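Putative diguanylate cyclase (GGDEF) with PAS/PAC domain (Rhodopseudomonas palustris, PDB 3LIF) is a membrane-anchored putative diguanylate cyclase, probably making cyclic di-GMP from GTP, with this chain its extracellular PDC-fold sensor domain. Local coordinates at residues A[73-85]-A[91-103]. Numbering follows the deposited sequence.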
# COMPACT_ATOMS: atom_id res chain seq x y z
N VAL A 73 7.68 12.93 0.99
CA VAL A 73 8.86 12.17 1.45
C VAL A 73 9.60 12.91 2.58
O VAL A 73 9.74 14.16 2.57
CB VAL A 73 9.88 12.00 0.30
CG1 VAL A 73 11.06 11.15 0.75
CG2 VAL A 73 9.17 11.39 -0.88
N ALA A 74 10.10 12.19 3.56
CA ALA A 74 10.79 12.94 4.55
C ALA A 74 11.94 12.13 5.09
O ALA A 74 11.98 10.90 4.90
CB ALA A 74 9.85 13.45 5.65
N ILE A 75 12.89 12.87 5.70
CA ILE A 75 14.01 12.33 6.39
C ILE A 75 13.93 12.58 7.90
O ILE A 75 13.55 13.67 8.34
CB ILE A 75 15.25 12.99 5.90
CG1 ILE A 75 15.20 13.07 4.38
CG2 ILE A 75 16.49 12.18 6.40
CD1 ILE A 75 15.68 11.78 3.68
N LEU A 76 14.30 11.56 8.66
CA LEU A 76 14.48 11.62 10.09
C LEU A 76 15.90 11.17 10.37
O LEU A 76 16.36 10.13 9.79
CB LEU A 76 13.57 10.60 10.78
CG LEU A 76 12.04 10.67 10.69
CD1 LEU A 76 11.46 9.63 11.65
CD2 LEU A 76 11.44 12.06 10.92
N ASP A 77 16.59 11.88 11.28
CA ASP A 77 17.94 11.45 11.69
C ASP A 77 17.82 10.53 12.85
O ASP A 77 16.81 9.89 13.01
CB ASP A 77 18.70 12.64 12.23
CG ASP A 77 18.00 13.31 13.47
OD1 ASP A 77 17.27 12.66 14.32
OD2 ASP A 77 18.21 14.55 13.57
N ALA A 78 18.89 10.27 13.57
CA ALA A 78 19.28 8.94 13.87
C ALA A 78 18.54 9.00 15.28
O ALA A 78 18.31 7.98 15.96
CB ALA A 78 20.76 8.83 14.05
N ASP A 79 18.13 10.22 15.66
CA ASP A 79 17.35 10.50 16.89
C ASP A 79 15.87 10.66 16.58
O ASP A 79 15.07 10.94 17.48
CB ASP A 79 17.85 11.76 17.67
CG ASP A 79 19.33 11.66 18.12
OD1 ASP A 79 19.64 10.75 18.90
OD2 ASP A 79 20.16 12.48 17.70
N GLY A 80 15.47 10.46 15.34
CA GLY A 80 14.04 10.44 15.09
C GLY A 80 13.52 11.83 14.79
O GLY A 80 12.32 12.04 14.73
N GLN A 81 14.42 12.80 14.62
CA GLN A 81 14.01 14.19 14.43
C GLN A 81 13.88 14.53 12.94
O GLN A 81 14.77 14.24 12.14
CB GLN A 81 14.99 15.12 15.13
CG GLN A 81 14.41 15.82 16.41
CD GLN A 81 13.81 17.22 16.07
OE1 GLN A 81 13.24 17.91 16.93
NE2 GLN A 81 13.93 17.62 14.81
N LEU A 82 12.78 15.14 12.54
CA LEU A 82 12.58 15.32 11.13
C LEU A 82 13.53 16.40 10.65
O LEU A 82 13.42 17.52 11.04
CB LEU A 82 11.13 15.71 10.86
CG LEU A 82 10.47 16.16 9.54
CD1 LEU A 82 11.36 16.96 8.56
CD2 LEU A 82 9.68 15.02 8.84
N THR A 83 14.45 16.06 9.76
CA THR A 83 15.36 17.05 9.21
C THR A 83 15.10 17.61 7.81
O THR A 83 15.49 18.72 7.53
CB THR A 83 16.74 16.46 9.16
OG1 THR A 83 16.69 15.26 8.38
CG2 THR A 83 17.22 16.17 10.58
N TYR A 84 14.49 16.85 6.91
CA TYR A 84 14.14 17.35 5.57
C TYR A 84 12.79 16.77 5.17
O TYR A 84 12.36 15.72 5.72
CB TYR A 84 15.16 16.88 4.53
CG TYR A 84 16.59 17.22 4.83
CD1 TYR A 84 17.16 18.42 4.40
CD2 TYR A 84 17.40 16.34 5.56
CE1 TYR A 84 18.48 18.74 4.67
CE2 TYR A 84 18.72 16.64 5.84
CZ TYR A 84 19.25 17.85 5.38
OH TYR A 84 20.55 18.15 5.64
N ALA A 85 12.15 17.43 4.19
CA ALA A 85 10.86 17.02 3.70
C ALA A 85 10.43 17.71 2.39
O ALA A 85 10.89 18.81 2.07
CB ALA A 85 9.85 17.26 4.74
N PRO A 91 8.04 20.44 8.95
CA PRO A 91 7.76 20.30 10.37
C PRO A 91 8.85 19.53 11.07
O PRO A 91 8.74 18.33 11.22
CB PRO A 91 6.49 19.48 10.37
CG PRO A 91 6.60 18.68 9.08
CD PRO A 91 7.17 19.61 8.11
N ALA A 92 9.89 20.22 11.53
CA ALA A 92 11.04 19.55 12.14
C ALA A 92 10.77 19.06 13.55
O ALA A 92 11.51 19.38 14.50
CB ALA A 92 12.24 20.45 12.12
N LEU A 93 9.72 18.27 13.70
CA LEU A 93 9.37 17.71 14.99
C LEU A 93 10.09 16.39 15.30
O LEU A 93 10.75 15.78 14.49
CB LEU A 93 7.87 17.46 15.06
CG LEU A 93 6.87 18.61 15.19
CD1 LEU A 93 7.54 19.92 15.40
CD2 LEU A 93 6.04 18.68 13.97
N ASP A 94 9.91 15.95 16.52
CA ASP A 94 10.49 14.72 16.99
C ASP A 94 9.52 13.55 16.74
O ASP A 94 8.42 13.56 17.29
CB ASP A 94 10.75 14.86 18.50
CG ASP A 94 11.06 13.54 19.19
OD1 ASP A 94 10.52 13.36 20.29
OD2 ASP A 94 11.82 12.68 18.67
N ASN A 95 9.92 12.55 15.96
CA ASN A 95 9.03 11.43 15.61
C ASN A 95 9.57 10.06 16.04
O ASN A 95 9.09 9.02 15.60
CB ASN A 95 8.68 11.42 14.12
CG ASN A 95 7.94 12.67 13.71
OD1 ASN A 95 8.52 13.55 13.12
ND2 ASN A 95 6.68 12.75 14.04
N SER A 96 10.56 10.10 16.92
CA SER A 96 11.16 8.88 17.48
C SER A 96 10.15 7.98 18.19
O SER A 96 10.48 6.86 18.59
CB SER A 96 12.21 9.26 18.50
OG SER A 96 11.59 10.19 19.37
N ASP A 97 8.91 8.44 18.32
CA ASP A 97 7.96 7.54 18.90
C ASP A 97 7.41 6.57 17.83
O ASP A 97 6.81 5.55 18.13
CB ASP A 97 6.86 8.30 19.56
CG ASP A 97 5.98 9.01 18.56
OD1 ASP A 97 4.78 8.73 18.54
OD2 ASP A 97 6.48 9.82 17.74
N ARG A 98 7.65 6.89 16.56
CA ARG A 98 6.94 6.28 15.48
C ARG A 98 7.50 4.87 15.24
O ARG A 98 8.72 4.67 15.33
CB ARG A 98 7.17 7.21 14.32
CG ARG A 98 6.00 7.45 13.49
CD ARG A 98 4.87 8.07 14.23
NE ARG A 98 4.09 8.83 13.28
CZ ARG A 98 2.77 8.97 13.32
NH1 ARG A 98 2.10 8.37 14.28
NH2 ARG A 98 2.14 9.70 12.38
N SER A 99 6.63 3.88 15.02
CA SER A 99 7.12 2.46 14.99
C SER A 99 8.10 2.17 13.88
O SER A 99 9.08 1.39 14.05
CB SER A 99 5.98 1.43 14.84
OG SER A 99 5.20 1.81 13.74
N TYR A 100 7.82 2.75 12.72
CA TYR A 100 8.75 2.52 11.64
C TYR A 100 10.13 3.03 12.00
O TYR A 100 11.14 2.41 11.59
CB TYR A 100 8.29 3.13 10.34
CG TYR A 100 8.12 4.62 10.35
CD1 TYR A 100 6.87 5.17 10.55
CD2 TYR A 100 9.19 5.50 10.12
CE1 TYR A 100 6.66 6.51 10.50
CE2 TYR A 100 8.98 6.90 10.08
CZ TYR A 100 7.70 7.37 10.26
OH TYR A 100 7.38 8.70 10.27
N PHE A 101 10.18 4.14 12.75
CA PHE A 101 11.47 4.66 13.16
C PHE A 101 12.10 3.70 14.11
O PHE A 101 13.25 3.29 13.91
CB PHE A 101 11.39 6.02 13.81
CG PHE A 101 12.66 6.41 14.52
CD1 PHE A 101 13.71 6.94 13.82
CD2 PHE A 101 12.79 6.24 15.89
CE1 PHE A 101 14.87 7.31 14.46
CE2 PHE A 101 13.99 6.59 16.54
CZ PHE A 101 15.03 7.10 15.81
N ARG A 102 11.36 3.32 15.15
CA ARG A 102 11.88 2.31 16.05
C ARG A 102 12.33 1.05 15.29
O ARG A 102 13.35 0.48 15.60
CB ARG A 102 10.89 2.01 17.19
CG ARG A 102 11.05 3.03 18.32
CD ARG A 102 10.09 2.95 19.46
NE ARG A 102 8.75 3.25 18.99
CZ ARG A 102 7.84 2.30 18.74
NH1 ARG A 102 8.17 1.02 18.90
NH2 ARG A 102 6.60 2.61 18.33
N TYR A 103 11.58 0.62 14.29
CA TYR A 103 11.94 -0.62 13.65
C TYR A 103 13.29 -0.51 12.89
O TYR A 103 14.18 -1.36 13.02
CB TYR A 103 10.81 -1.07 12.75
CG TYR A 103 11.18 -2.23 11.87
CD1 TYR A 103 11.85 -2.00 10.66
CD2 TYR A 103 10.90 -3.56 12.24
CE1 TYR A 103 12.23 -3.06 9.83
CE2 TYR A 103 11.27 -4.62 11.42
CZ TYR A 103 11.94 -4.37 10.20
OH TYR A 103 12.31 -5.40 9.32
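The ring of Phe101 takes Gly80 CA over one face, a CH-pi contact with CA 3.7 Å from the ring centroid and 27° off the normal, while the carbonyl oxygen of Ala78 comes to the ring edge near its plane. The helix beginning at Ser99 directs the Phe101 ring to the type I turn Asp77-Gly80, its CG lying opposite the backbone N (chi1 166°). The Tyr100 ring has Arg98 CB on one face; Leu76 CD1 reaches its CE2 obliquely at 4.0 Å and also touches Phe101 CD1. Tyr100 OH and Arg98 NE both hydrogen-bond a bound methylpentanediol, probably from the crystallisation liquor. In this PDC-fold domain the 73-85 hairpin joins the edge strand 82-85 to its antiparallel neighbour 70-76, and the 91-98 loop passes along the hairpin's turn end before entering the helix. Two backbone bonds fix the register at the single Gln81-Asp94 bridge: Asn95 N to Gly80 O (2.7 Å) and Leu82 N to Leu93 O (2.9 Å, 170° at the hydrogen). Gln81, its chain bent at chi2, adds a weak NE2 bond to Ala92 O. Asp77 OD1 secures the turn by accepting Gln81 N from above the carboxylate plane; across the bridge, Asp94 OD2 receives Ser96 OG on its syn side at 2.6 Å.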